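Local coordinates for Lmo2181 protein (Listeria monocytogenes serovar 1/2a, PDB 5JCV) that anchors surface proteins to the bacterial cell wall as a class B sortase, cleaving a C-terminal sorting signal and forming a thioester intermediate with its substrate, at residues Asp56-Asn61 and Glu126-Glu131; Glu136-Lys141 and Ile160-Thr165; Thr68-His73 and Phe99-Gly104; Gly16-Ile21 and Ser79-Leu84. One frame throughout, in Å; residues are numbered along the deposited sequence.

Interaction 1: Asp56-Asn61 and Glu126-Glu131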
loop_
_atom_site.group_PDB
_atom_site.type_symbol
_atom_site.label_atom_id
_atom_site.label_comp_id
_atom_site.label_asym_id
_atom_site.label_seq_id
_atom_site.Cartn_x
_atom_site.Cartn_y
_atom_site.Cartn_z
ATOM N N ASP A 56 1.059 -6.556 13.917
ATOM C CA ASP A 56 0.255 -7.594 14.525
ATOM C C ASP A 56 -0.815 -8.016 13.548
ATOM O O ASP A 56 -1.488 -7.175 12.992
ATOM C CB ASP A 56 -0.429 -7.065 15.797
ATOM C CG ASP A 56 -1.039 -8.167 16.636
ATOM O OD1 ASP A 56 -2.040 -8.789 16.231
ATOM O OD2 ASP A 56 -0.510 -8.423 17.734
ATOM N N TYR A 57 -1.003 -9.315 13.380
ATOM C CA TYR A 57 -1.960 -9.847 12.409
ATOM C C TYR A 57 -3.400 -9.435 12.672
ATOM O O TYR A 57 -4.236 -9.471 11.757
ATOM C CB TYR A 57 -1.905 -11.366 12.386
ATOM C CG TYR A 57 -2.694 -12.055 13.518
ATOM C CD1 TYR A 57 -4.071 -12.377 13.387
ATOM C CD2 TYR A 57 -2.049 -12.443 14.690
ATOM C CE1 TYR A 57 -4.748 -13.046 14.422
ATOM C CE2 TYR A 57 -2.713 -13.101 15.704
ATOM C CZ TYR A 57 -4.054 -13.398 15.582
ATOM O OH TYR A 57 -4.651 -14.050 16.658
ATOM N N ARG A 58 -3.713 -9.089 13.916
ATOM C CA ARG A 58 -5.048 -8.586 14.242
ATOM C C ARG A 58 -5.348 -7.160 13.756
ATOM O O ARG A 58 -6.493 -6.747 13.814
ATOM C CB ARG A 58 -5.265 -8.638 15.754
ATOM C CG ARG A 58 -5.271 -10.048 16.339
ATOM C CD ARG A 58 -5.251 -10.003 17.868
ATOM N NE ARG A 58 -3.988 -9.419 18.350
ATOM C CZ ARG A 58 -3.769 -8.909 19.568
ATOM N NH1 ARG A 58 -4.715 -8.877 20.489
ATOM N NH2 ARG A 58 -2.570 -8.405 19.869
ATOM N N ASN A 59 -4.342 -6.395 13.326
ATOM C CA ASN A 59 -4.558 -4.983 12.965
ATOM C C ASN A 59 -4.632 -4.857 11.474
ATOM O O ASN A 59 -3.594 -4.910 10.790
ATOM C CB ASN A 59 -3.442 -4.062 13.454
ATOM C CG ASN A 59 -3.252 -4.111 14.951
ATOM O OD1 ASN A 59 -2.142 -4.260 15.411
ATOM N ND2 ASN A 59 -4.316 -3.957 15.712
ATOM N N THR A 60 -5.862 -4.701 10.987
ATOM C CA THR A 60 -6.177 -4.655 9.544
ATOM C C THR A 60 -7.061 -3.474 9.155
ATOM O O THR A 60 -7.541 -3.441 8.066
ATOM C CB THR A 60 -6.896 -5.927 9.147
ATOM O OG1 THR A 60 -7.992 -6.100 10.050
ATOM C CG2 THR A 60 -5.946 -7.121 9.284
ATOM N N ASN A 61 -7.205 -2.495 10.042
ATOM C CA ASN A 61 -7.968 -1.304 9.803
ATOM C C ASN A 61 -7.435 -0.101 10.574
ATOM O O ASN A 61 -7.825 0.154 11.716
ATOM C CB ASN A 61 -9.427 -1.563 10.204
ATOM C CG ASN A 61 -10.338 -0.382 9.929
ATOM O OD1 ASN A 61 -9.905 0.791 9.703
ATOM N ND2 ASN A 61 -11.634 -0.679 9.944
ATOM N N GLU A 126 -3.864 -5.673 24.205
ATOM C CA GLU A 126 -5.278 -5.661 23.833
ATOM C C GLU A 126 -5.500 -4.838 22.578
ATOM O O GLU A 126 -5.001 -3.690 22.458
ATOM C CB GLU A 126 -6.110 -5.096 24.960
ATOM C CG GLU A 126 -7.595 -5.284 24.758
ATOM C CD GLU A 126 -8.359 -5.051 26.037
ATOM O OE1 GLU A 126 -7.773 -5.296 27.119
ATOM O OE2 GLU A 126 -9.531 -4.620 25.954
ATOM N N THR A 127 -6.200 -5.441 21.619
ATOM C CA THR A 127 -6.651 -4.736 20.419
ATOM C C THR A 127 -8.168 -4.523 20.299
ATOM O O THR A 127 -8.603 -3.777 19.422
ATOM C CB THR A 127 -6.133 -5.413 19.134
ATOM O OG1 THR A 127 -6.554 -6.784 19.082
ATOM C CG2 THR A 127 -4.615 -5.346 19.101
ATOM N N GLU A 128 -8.960 -5.131 21.173
ATOM C CA GLU A 128 -10.413 -5.116 21.051
ATOM C C GLU A 128 -11.014 -4.381 22.243
ATOM O O GLU A 128 -10.701 -4.671 23.391
ATOM C CB GLU A 128 -10.945 -6.552 20.954
ATOM C CG GLU A 128 -10.788 -7.173 19.564
ATOM C CD GLU A 128 -10.498 -8.679 19.597
ATOM O OE1 GLU A 128 -11.302 -9.441 20.194
ATOM O OE2 GLU A 128 -9.460 -9.105 19.016
ATOM N N PHE A 129 -11.843 -3.385 21.952
ATOM C CA PHE A 129 -12.420 -2.520 22.986
ATOM C C PHE A 129 -13.920 -2.335 22.707
ATOM O O PHE A 129 -14.271 -1.451 21.925
ATOM C CB PHE A 129 -11.685 -1.173 22.993
ATOM C CG PHE A 129 -10.206 -1.312 23.215
ATOM C CD1 PHE A 129 -9.699 -1.484 24.504
ATOM C CD2 PHE A 129 -9.325 -1.343 22.137
ATOM C CE1 PHE A 129 -8.340 -1.663 24.719
ATOM C CE2 PHE A 129 -7.957 -1.519 22.346
ATOM C CZ PHE A 129 -7.469 -1.675 23.639
ATOM N N PRO A 130 -14.799 -3.190 23.318
ATOM C CA PRO A 130 -16.254 -3.133 23.031
ATOM C C PRO A 130 -16.751 -1.703 22.933
ATOM O O PRO A 130 -17.280 -1.300 21.894
ATOM C CB PRO A 130 -16.894 -3.852 24.230
ATOM C CG PRO A 130 -15.824 -4.766 24.744
ATOM C CD PRO A 130 -14.475 -4.267 24.273
ATOM N N GLU A 131 -16.499 -0.935 23.996
ATOM C CA GLU A 131 -16.933 0.454 24.114
ATOM C C GLU A 131 -15.762 1.427 23.992
ATOM O O GLU A 131 -14.581 1.036 24.026
ATOM C CB GLU A 131 -17.582 0.674 25.482
ATOM C CG GLU A 131 -18.345 -0.525 26.032
ATOM C CD GLU A 131 -19.350 -0.132 27.097
ATOM O OE1 GLU A 131 -20.114 0.827 26.861
ATOM O OE2 GLU A 131 -19.369 -0.785 28.163
#
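Thr-127 rests its methyl group on one face of the guanidinium of Arg-58, and these two residues make most of the contact between the two loops. CG2 stands 3.6 Å above the guanidinium plane, over its centre. The first torsion of Thr-127 (chi1 57°) holds OG1 between the backbone N and the carbonyl carbon, which brings the hydroxyl over the same planar group, 3.1 Å from Arg-58 NH1. The angle there is too poor for a hydrogen bond.

The N-H groups of Arg-58 are directed elsewhere. A bend at chi3 folds the chain back so that NE reaches Asp-56 OD1 at 2.9 Å and NH2 reaches Asp-56 OD2 at 3.0 Å, a side-on, two-nitrogen salt bridge. OD1 also takes the backbone N of Arg-58, closing an Asx turn within the type I turn Asp-56 to Asn-59. NH2 has a further acceptor in Ile-125 O.

Beside the arginine, Asn-59 ND2 lies 3.7 Å from Thr-127 CG2, while its OD1 accepts from the backbone N of Ile-69. Threonine suits the place because its methyl can pack on the guanidinium while its hydroxyl lies near NH1. Gripped by the carboxylate of Asp-56, the guanidinium is probably kept from turning, which leaves one of its faces for Thr-127 to pack on.

Interaction 2: Glu136-Lys141 and Ile160-Thr165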
loop_
_atom_site.group_PDB
_atom_site.type_symbol
_atom_site.label_atom_id
_atom_site.label_comp_id
_atom_site.label_asym_id
_atom_site.label_seq_id
_atom_site.Cartn_x
_atom_site.Cartn_y
_atom_site.Cartn_z
ATOM N N GLU A 136 -10.614 3.900 27.394
ATOM C CA GLU A 136 -10.195 4.891 28.384
ATOM C C GLU A 136 -9.650 4.225 29.650
ATOM O O GLU A 136 -8.746 4.786 30.290
ATOM C CB GLU A 136 -11.341 5.883 28.688
ATOM C CG GLU A 136 -11.132 6.846 29.870
ATOM C CD GLU A 136 -9.906 7.769 29.781
ATOM O OE1 GLU A 136 -9.253 7.901 28.712
ATOM O OE2 GLU A 136 -9.600 8.392 30.821
ATOM N N ASP A 137 -10.182 3.046 29.998
ATOM C CA ASP A 137 -9.642 2.219 31.094
ATOM C C ASP A 137 -8.232 1.728 30.713
ATOM O O ASP A 137 -7.311 1.755 31.537
ATOM C CB ASP A 137 -10.506 0.969 31.383
ATOM C CG ASP A 137 -11.995 1.274 31.557
ATOM O OD1 ASP A 137 -12.376 2.391 31.956
ATOM O OD2 ASP A 137 -12.804 0.363 31.293
ATOM N N TYR A 138 -8.096 1.258 29.469
ATOM C CA TYR A 138 -6.808 0.864 28.900
ATOM C C TYR A 138 -5.774 1.996 29.008
ATOM O O TYR A 138 -4.654 1.788 29.488
ATOM C CB TYR A 138 -6.989 0.388 27.455
ATOM C CG TYR A 138 -5.714 0.008 26.752
ATOM C CD1 TYR A 138 -5.297 -1.307 26.664
ATOM C CD2 TYR A 138 -4.931 0.969 26.163
ATOM C CE1 TYR A 138 -4.119 -1.643 26.017
ATOM C CE2 TYR A 138 -3.768 0.650 25.508
ATOM C CZ TYR A 138 -3.343 -0.645 25.443
ATOM O OH TYR A 138 -2.148 -0.907 24.782
ATOM N N LEU A 139 -6.161 3.197 28.620
ATOM C CA LEU A 139 -5.222 4.316 28.604
ATOM C C LEU A 139 -4.782 4.712 29.991
ATOM O O LEU A 139 -3.623 5.054 30.201
ATOM C CB LEU A 139 -5.821 5.518 27.899
ATOM C CG LEU A 139 -6.038 5.314 26.404
ATOM C CD1 LEU A 139 -6.817 6.490 25.822
ATOM C CD2 LEU A 139 -4.716 5.109 25.678
ATOM N N GLN A 140 -5.716 4.675 30.922
ATOM C CA GLN A 140 -5.422 4.890 32.324
ATOM C C GLN A 140 -4.373 3.876 32.811
ATOM O O GLN A 140 -3.392 4.251 33.441
ATOM C CB GLN A 140 -6.729 4.795 33.124
ATOM C CG GLN A 140 -6.591 4.542 34.621
ATOM C CD GLN A 140 -5.978 5.713 35.370
ATOM O OE1 GLN A 140 -5.818 6.811 34.824
ATOM N NE2 GLN A 140 -5.636 5.485 36.637
ATOM N N LYS A 141 -4.568 2.597 32.507
ATOM C CA LYS A 141 -3.635 1.579 32.971
ATOM C C LYS A 141 -2.231 1.804 32.397
ATOM O O LYS A 141 -1.261 1.796 33.157
ATOM C CB LYS A 141 -4.131 0.157 32.664
ATOM C CG LYS A 141 -5.388 -0.228 33.442
ATOM C CD LYS A 141 -5.460 -1.705 33.817
ATOM C CE LYS A 141 -6.796 -2.039 34.489
ATOM N NZ LYS A 141 -6.912 -3.460 34.974
ATOM N N ILE A 160 -4.082 4.882 18.890
ATOM C CA ILE A 160 -2.644 4.769 19.192
ATOM C C ILE A 160 -1.883 3.712 18.422
ATOM O O ILE A 160 -2.444 2.870 17.729
ATOM C CB ILE A 160 -2.380 4.517 20.681
ATOM C CG1 ILE A 160 -2.746 3.092 21.065
ATOM C CG2 ILE A 160 -3.134 5.517 21.546
ATOM C CD1 ILE A 160 -2.601 2.841 22.551
ATOM N N ILE A 161 -0.569 3.808 18.529
ATOM C CA ILE A 161 0.320 2.828 17.955
ATOM C C ILE A 161 1.312 2.418 19.043
ATOM O O ILE A 161 1.752 3.254 19.835
ATOM C CB ILE A 161 0.975 3.320 16.662
ATOM C CG1 ILE A 161 2.158 2.438 16.260
ATOM C CG2 ILE A 161 1.416 4.740 16.801
ATOM C CD1 ILE A 161 2.524 2.522 14.802
ATOM N N THR A 162 1.590 1.105 19.102
ATOM C CA THR A 162 2.438 0.507 20.121
ATOM C C THR A 162 3.600 -0.131 19.402
ATOM O O THR A 162 3.407 -0.952 18.473
ATOM C CB THR A 162 1.688 -0.595 20.915
ATOM O OG1 THR A 162 0.501 -0.056 21.496
ATOM C CG2 THR A 162 2.532 -1.149 22.027
ATOM N N LEU A 163 4.804 0.255 19.811
ATOM C CA LEU A 163 5.980 -0.426 19.373
ATOM C C LEU A 163 6.446 -1.351 20.507
ATOM O O LEU A 163 6.567 -0.927 21.648
ATOM C CB LEU A 163 7.041 0.594 19.007
ATOM C CG LEU A 163 6.681 1.640 17.973
ATOM C CD1 LEU A 163 7.906 2.448 17.693
ATOM C CD2 LEU A 163 6.168 1.114 16.645
ATOM N N SER A 164 6.711 -2.611 20.191
ATOM C CA SER A 164 7.124 -3.590 21.217
ATOM C C SER A 164 8.139 -4.579 20.714
ATOM O O SER A 164 8.027 -5.085 19.580
ATOM C CB SER A 164 5.916 -4.382 21.652
ATOM O OG SER A 164 6.208 -5.368 22.634
ATOM N N THR A 165 9.116 -4.890 21.555
ATOM C CA THR A 165 10.043 -5.954 21.246
ATOM C C THR A 165 9.277 -7.252 21.478
ATOM O O THR A 165 8.243 -7.249 22.123
ATOM C CB THR A 165 11.350 -5.903 22.085
ATOM O OG1 THR A 165 11.062 -6.007 23.480
ATOM C CG2 THR A 165 12.112 -4.574 21.851
#
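Ile-160, at the start of its strand, reaches toward the helix with its terminal methyl. CD1 comes to 3.9 Å from Tyr-138 CE2, meeting the ring obliquely, and lies 4.4 Å from Leu-139 CD2. The long branch gets there because chi1 of 73° places CG1 between the backbone N and the carbonyl carbon, and the rest of the chain is extended. An isoleucine fits well here, being comfortable in a strand and having a branch long enough to touch Tyr-138 and come near Leu-139. Phe-113 of strand 107-118 touches both Ile-160 and Leu-139.

Ile-161 turns the other way, into the protein, against Tyr-101 and Val-110. The strand belongs to the eight-stranded beta barrel of the sortases, and the helix 132-145, inserted between strands 107-118 and 160-165 as in other class B enzymes, lies against the outside of that barrel. The axes of the two short segments are inclined at 42° and come no closer than 12.7 Å, a separation the tyrosine side chain bridges.

Thr-162 again faces the helix. Its OG1 is 4.3 Å from Tyr-138 OH, too far to bond, but both bond to Gln-180 NE2; OG1 has a second partner in Asn-67 ND2, and the tyrosine hydroxyl another in Tyr-124 O. Leu-163 returns to the interior beside Ile-70. Ser-164 OG donates to Thr-165 O at 2.8 Å and also bonds Tyr-124 OH, while Thr-165 OG1 pairs with Met-177 N.

Interaction 3: Thr68-His73 and Phe99-Gly104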
loop_
_atom_site.group_PDB
_atom_site.type_symbol
_atom_site.label_atom_id
_atom_site.label_comp_id
_atom_site.label_asym_id
_atom_site.label_seq_id
_atom_site.Cartn_x
_atom_site.Cartn_y
_atom_site.Cartn_z
ATOM N N THR A 68 -2.775 -0.299 17.277
ATOM C CA THR A 68 -2.041 -0.991 16.262
ATOM C C THR A 68 -0.644 -1.307 16.840
ATOM O O THR A 68 0.074 -0.391 17.319
ATOM C CB THR A 68 -1.880 -0.043 15.051
ATOM O OG1 THR A 68 -3.178 0.398 14.578
ATOM C CG2 THR A 68 -1.122 -0.697 13.938
ATOM N N ILE A 69 -0.241 -2.578 16.776
ATOM C CA ILE A 69 1.007 -3.029 17.397
ATOM C C ILE A 69 2.005 -3.498 16.352
ATOM O O ILE A 69 1.683 -4.291 15.446
ATOM C CB ILE A 69 0.749 -4.156 18.417
ATOM C CG1 ILE A 69 -0.240 -3.696 19.504
ATOM C CG2 ILE A 69 2.033 -4.622 19.106
ATOM C CD1 ILE A 69 -1.020 -4.846 20.089
ATOM N N ILE A 70 3.224 -2.994 16.506
ATOM C CA ILE A 70 4.333 -3.313 15.647
ATOM C C ILE A 70 5.428 -3.962 16.524
ATOM O O ILE A 70 5.859 -3.398 17.543
ATOM C CB ILE A 70 4.922 -2.027 14.991
ATOM C CG1 ILE A 70 3.849 -1.137 14.351
ATOM C CG2 ILE A 70 5.928 -2.409 13.919
ATOM C CD1 ILE A 70 3.008 -1.849 13.284
ATOM N N TYR A 71 5.917 -5.095 16.061
ATOM C CA TYR A 71 6.809 -5.933 16.777
ATOM C C TYR A 71 8.161 -5.989 16.078
ATOM O O TYR A 71 8.240 -5.853 14.859
ATOM C CB TYR A 71 6.246 -7.366 16.795
ATOM C CG TYR A 71 4.955 -7.553 17.551
ATOM C CD1 TYR A 71 4.912 -7.492 18.952
ATOM C CD2 TYR A 71 3.794 -7.833 16.879
ATOM C CE1 TYR A 71 3.727 -7.661 19.644
ATOM C CE2 TYR A 71 2.605 -8.011 17.553
ATOM C CZ TYR A 71 2.589 -7.941 18.922
ATOM O OH TYR A 71 1.417 -8.123 19.549
ATOM N N GLY A 72 9.230 -6.201 16.843
ATOM C CA GLY A 72 10.548 -6.487 16.257
ATOM C C GLY A 72 11.440 -7.119 17.306
ATOM O O GLY A 72 11.171 -6.974 18.473
ATOM N N HIS A 73 12.486 -7.838 16.906
ATOM C CA HIS A 73 13.418 -8.411 17.884
ATOM C C HIS A 73 14.222 -7.345 18.563
ATOM O O HIS A 73 14.561 -6.309 17.984
ATOM C CB HIS A 73 14.403 -9.365 17.224
ATOM C CG HIS A 73 13.842 -10.719 16.945
ATOM N ND1 HIS A 73 13.539 -11.611 17.947
ATOM C CD2 HIS A 73 13.550 -11.347 15.779
ATOM C CE1 HIS A 73 13.070 -12.726 17.411
ATOM N NE2 HIS A 73 13.057 -12.585 16.099
ATOM N N PHE A 99 7.729 9.865 16.338
ATOM C CA PHE A 99 8.316 9.128 15.230
ATOM C C PHE A 99 7.338 9.088 14.056
ATOM O O PHE A 99 6.187 9.518 14.190
ATOM C CB PHE A 99 8.745 7.721 15.669
ATOM C CG PHE A 99 7.632 6.839 16.122
ATOM C CD1 PHE A 99 7.005 5.977 15.240
ATOM C CD2 PHE A 99 7.221 6.840 17.445
ATOM C CE1 PHE A 99 5.965 5.177 15.660
ATOM C CE2 PHE A 99 6.192 6.021 17.876
ATOM C CZ PHE A 99 5.559 5.186 16.990
ATOM N N SER A 100 7.798 8.565 12.916
ATOM C CA SER A 100 6.937 8.440 11.739
ATOM C C SER A 100 6.636 7.032 11.353
ATOM O O SER A 100 7.515 6.178 11.254
ATOM C CB SER A 100 7.463 9.227 10.523
ATOM O OG SER A 100 8.845 9.149 10.376
ATOM N N TYR A 101 5.350 6.821 11.125
ATOM C CA TYR A 101 4.793 5.546 10.809
ATOM C C TYR A 101 4.063 5.715 9.493
ATOM O O TYR A 101 3.165 6.542 9.401
ATOM C CB TYR A 101 3.788 5.138 11.917
ATOM C CG TYR A 101 2.868 4.008 11.519
ATOM C CD1 TYR A 101 3.387 2.749 11.180
ATOM C CD2 TYR A 101 1.464 4.187 11.464
ATOM C CE1 TYR A 101 2.546 1.706 10.799
ATOM C CE2 TYR A 101 0.614 3.143 11.083
ATOM C CZ TYR A 101 1.163 1.901 10.749
ATOM O OH TYR A 101 0.387 0.847 10.331
ATOM N N GLU A 102 4.478 4.974 8.474
ATOM C CA GLU A 102 3.703 4.872 7.237
ATOM C C GLU A 102 2.847 3.607 7.283
ATOM O O GLU A 102 3.295 2.555 7.741
ATOM C CB GLU A 102 4.601 4.827 5.994
ATOM C CG GLU A 102 4.887 6.168 5.340
ATOM C CD GLU A 102 6.186 6.802 5.794
ATOM O OE1 GLU A 102 7.183 6.596 5.071
ATOM O OE2 GLU A 102 6.215 7.491 6.855
ATOM N N SER A 103 1.608 3.732 6.831
ATOM C CA SER A 103 0.760 2.581 6.545
ATOM C C SER A 103 0.809 2.313 5.011
ATOM O O SER A 103 1.688 2.828 4.283
ATOM C CB SER A 103 -0.667 2.854 6.988
ATOM O OG SER A 103 -1.115 4.020 6.307
ATOM N N GLY A 104 -0.129 1.510 4.516
ATOM C CA GLY A 104 -0.233 1.279 3.081
ATOM C C GLY A 104 -0.711 2.510 2.323
ATOM O O GLY A 104 -0.502 2.598 1.118
#
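Thr-68 directs its methyl group at the far end of Tyr-101, with CG2 4.2 Å from the hydroxyl oxygen OH. The beta-branched side chain suits a strand, and its methyl faces the hydroxyl end of the tyrosine in a loose contact. Chi1 of Tyr-101, 164°, swings CG away from its own backbone N and sends the ring across the gap between the strands, so that one long side chain spans two well-separated backbones.

Ile-69 faces the opposite side of its strand, where its CG2 sits 3.3 Å above the plane of the Tyr-71 ring, near the rim.

Ile-70 turns inward again. Its CD1 approaches Tyr-101 CE1 at 4.4 Å, an oblique and rather loose apolar contact, with the CA atoms of Ile-70 and Tyr-101 10.1 Å apart. Tyr-71, on the outer side, bonds through its hydroxyl to Asp-56 OD2. Gly-72 ends the strand, and His-73 follows in the loop, with ND1 bonded to Asp-167 OD1 and NE2 to Leu-39 O.

The contact thus crosses the interior of the sortase beta barrel between strands that are not neighbours. Strand 67-72 runs between 53-55 and 160-165, and strand 98-102 between 107-118 and 14-19. Lys-55, Tyr-108 and Ile-161 from these neighbours also pack against Tyr-101.

Interaction 4: Gly16-Ile21 and Ser79-Leu84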
loop_
_atom_site.group_PDB
_atom_site.type_symbol
_atom_site.label_atom_id
_atom_site.label_comp_id
_atom_site.label_asym_id
_atom_site.label_seq_id
_atom_site.Cartn_x
_atom_site.Cartn_y
_atom_site.Cartn_z
ATOM N N GLY A 16 3.885 -1.134 5.133
ATOM C CA GLY A 16 4.231 0.133 5.747
ATOM C C GLY A 16 5.722 0.357 5.940
ATOM O O GLY A 16 6.553 -0.419 5.450
ATOM N N TRP A 17 6.040 1.429 6.659
ATOM C CA TRP A 17 7.426 1.834 6.928
ATOM C C TRP A 17 7.474 2.501 8.302
ATOM O O TRP A 17 6.500 3.136 8.728
ATOM C CB TRP A 17 7.987 2.801 5.870
ATOM C CG TRP A 17 9.451 2.810 5.927
ATOM C CD1 TRP A 17 10.219 3.536 6.754
ATOM C CD2 TRP A 17 10.341 1.995 5.164
ATOM N NE1 TRP A 17 11.539 3.257 6.545
ATOM C CE2 TRP A 17 11.632 2.280 5.593
ATOM C CE3 TRP A 17 10.161 1.048 4.147
ATOM C CZ2 TRP A 17 12.756 1.670 5.038
ATOM C CZ3 TRP A 17 11.275 0.420 3.610
ATOM C CH2 TRP A 17 12.556 0.736 4.056
ATOM N N LEU A 18 8.602 2.335 8.998
ATOM C CA LEU A 18 8.780 2.928 10.333
ATOM C C LEU A 18 10.141 3.625 10.413
ATOM O O LEU A 18 11.178 3.078 10.003
ATOM C CB LEU A 18 8.706 1.795 11.389
ATOM C CG LEU A 18 8.852 2.251 12.850
ATOM C CD1 LEU A 18 7.726 3.172 13.285
ATOM C CD2 LEU A 18 8.898 1.077 13.804
ATOM N N THR A 19 10.182 4.809 10.976
ATOM C CA THR A 19 11.462 5.492 11.097
ATOM C C THR A 19 11.491 6.223 12.419
ATOM O O THR A 19 10.537 6.956 12.758
ATOM C CB THR A 19 11.708 6.545 9.955
ATOM O OG1 THR A 19 11.888 5.859 8.712
ATOM C CG2 THR A 19 12.973 7.341 10.212
ATOM N N ILE A 20 12.576 6.025 13.167
ATOM C CA ILE A 20 12.803 6.858 14.329
ATOM C C ILE A 20 14.208 7.462 14.169
ATOM O O ILE A 20 15.201 6.748 14.036
ATOM C CB ILE A 20 12.701 6.077 15.651
ATOM C CG1 ILE A 20 11.376 5.344 15.758
ATOM C CG2 ILE A 20 12.914 7.027 16.841
ATOM C CD1 ILE A 20 11.304 4.491 17.003
ATOM N N ILE A 21 14.259 8.783 14.110
ATOM C CA ILE A 21 15.510 9.541 13.939
ATOM C C ILE A 21 16.533 9.179 15.018
ATOM O O ILE A 21 16.167 8.979 16.168
ATOM C CB ILE A 21 15.198 11.074 14.003
ATOM C CG1 ILE A 21 14.265 11.504 12.838
ATOM C CG2 ILE A 21 16.459 11.915 13.979
ATOM C CD1 ILE A 21 14.794 11.216 11.450
ATOM N N SER A 79 20.358 -4.071 16.093
ATOM C CA SER A 79 19.392 -3.893 14.993
ATOM C C SER A 79 17.965 -4.116 15.427
ATOM O O SER A 79 17.684 -4.461 16.590
ATOM C CB SER A 79 19.739 -4.839 13.827
ATOM O OG SER A 79 19.774 -6.184 14.242
HETATM N N MSE A 80 17.059 -3.957 14.462
HETATM C CA MSE A 80 15.628 -4.216 14.651
HETATM C C MSE A 80 15.162 -3.267 15.721
HETATM O O MSE A 80 15.405 -2.062 15.597
HETATM C CB MSE A 80 15.321 -5.713 14.833
HETATM C CG MSE A 80 15.991 -6.580 13.768
HETATM SE SE MSE A 80 15.742 -5.936 11.887
HETATM C CE MSE A 80 13.875 -6.240 11.728
ATOM N N PHE A 81 14.498 -3.764 16.764
ATOM C CA PHE A 81 13.960 -2.913 17.826
ATOM C C PHE A 81 14.845 -2.800 19.046
ATOM O O PHE A 81 14.421 -2.284 20.083
ATOM C CB PHE A 81 12.587 -3.376 18.220
ATOM C CG PHE A 81 11.467 -2.770 17.418
ATOM C CD1 PHE A 81 11.698 -1.889 16.342
ATOM C CD2 PHE A 81 10.145 -3.120 17.711
ATOM C CE1 PHE A 81 10.637 -1.332 15.635
ATOM C CE2 PHE A 81 9.094 -2.562 17.013
ATOM C CZ PHE A 81 9.350 -1.689 15.956
ATOM N N ALA A 82 16.107 -3.181 18.944
ATOM C CA ALA A 82 16.992 -2.932 20.103
ATOM C C ALA A 82 16.988 -1.471 20.527
ATOM O O ALA A 82 17.128 -1.175 21.732
ATOM C CB ALA A 82 18.418 -3.403 19.840
ATOM N N ASP A 83 16.839 -0.531 19.571
ATOM C CA ASP A 83 16.935 0.892 19.942
ATOM C C ASP A 83 15.721 1.449 20.699
ATOM O O ASP A 83 15.777 2.579 21.201
ATOM C CB ASP A 83 17.281 1.768 18.729
ATOM C CG ASP A 83 18.793 1.777 18.422
ATOM O OD1 ASP A 83 19.611 1.269 19.256
ATOM O OD2 ASP A 83 19.149 2.272 17.322
ATOM N N LEU A 84 14.651 0.673 20.846
ATOM C CA LEU A 84 13.483 1.129 21.638
ATOM C C LEU A 84 13.890 1.503 23.083
ATOM O O LEU A 84 13.310 2.414 23.709
ATOM C CB LEU A 84 12.343 0.053 21.647
ATOM C CG LEU A 84 11.560 -0.201 20.348
ATOM C CD1 LEU A 84 10.284 -1.021 20.537
ATOM C CD2 LEU A 84 11.213 1.129 19.735
#
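Leu-18 and Ile-20 lie on extended backbone, two residues apart and so on the same side of it, whereas Phe-81 and Leu-84 project from a tightly folded loop. There a type II' turn runs from Ser-79 to Ala-82, closed by Ala-82 N to Ser-79 O at 3.1 Å. Its second position is a selenomethionine, Met-80, with a positive phi of 61°, a conformation more usual for glycine. The backbone N of Leu-84 then bonds Phe-81 O, also at 3.1 Å, as the chain enters a 3-10 turn.

Leu-18 makes the closer of the two side-chain contacts. Its CD2 comes up to the edge of the Phe-81 ring, near the ring plane, and is 3.5 Å from both CE1 and CZ. The two side chains meet at about a right angle. With CG opposite the backbone N (chi1 -179°), the leucine extends far enough to reach the rim of the ring. Ile-20 adds a lighter methyl-to-methyl contact, CD1 to Leu-84 CD2 at 4.3 Å. Branched aliphatic groups and a phenyl ring are well placed here, because all four residues are buried.

Leu-163 of strand 160-165 touches Leu-18, Ile-20 and Leu-84, while Phe-81 leans on Thr-165. Strand 14-19 itself lies between strands 26-30 and 98-102, and Gln-8 of the second subunit packs on Trp-17 and Thr-19 beside the contact.

Overall arrangement
From the N terminus, strand 14-19 opens interaction 4, the loop at 56-61 opens interaction 1, and strand 67-72 opens interaction 3. Interaction 4 closes first, at 79-84, so it crosses both of the others. Interaction 3 closes next at 99-104, wholly within the longer span that interaction 1 completes at 126-131. Interaction 2 follows in series, bringing helix 132-145 onto strand 160-165. That strand pairs with 67-72, joining interactions 2 and 3 in one sheet, as strands 14-19 and 98-102 join 3 and 4. Phe-129 packs on Tyr-138, linking interactions 1 and 2, whereas interactions 1 and 4 lie on opposite sides of the chain's centre.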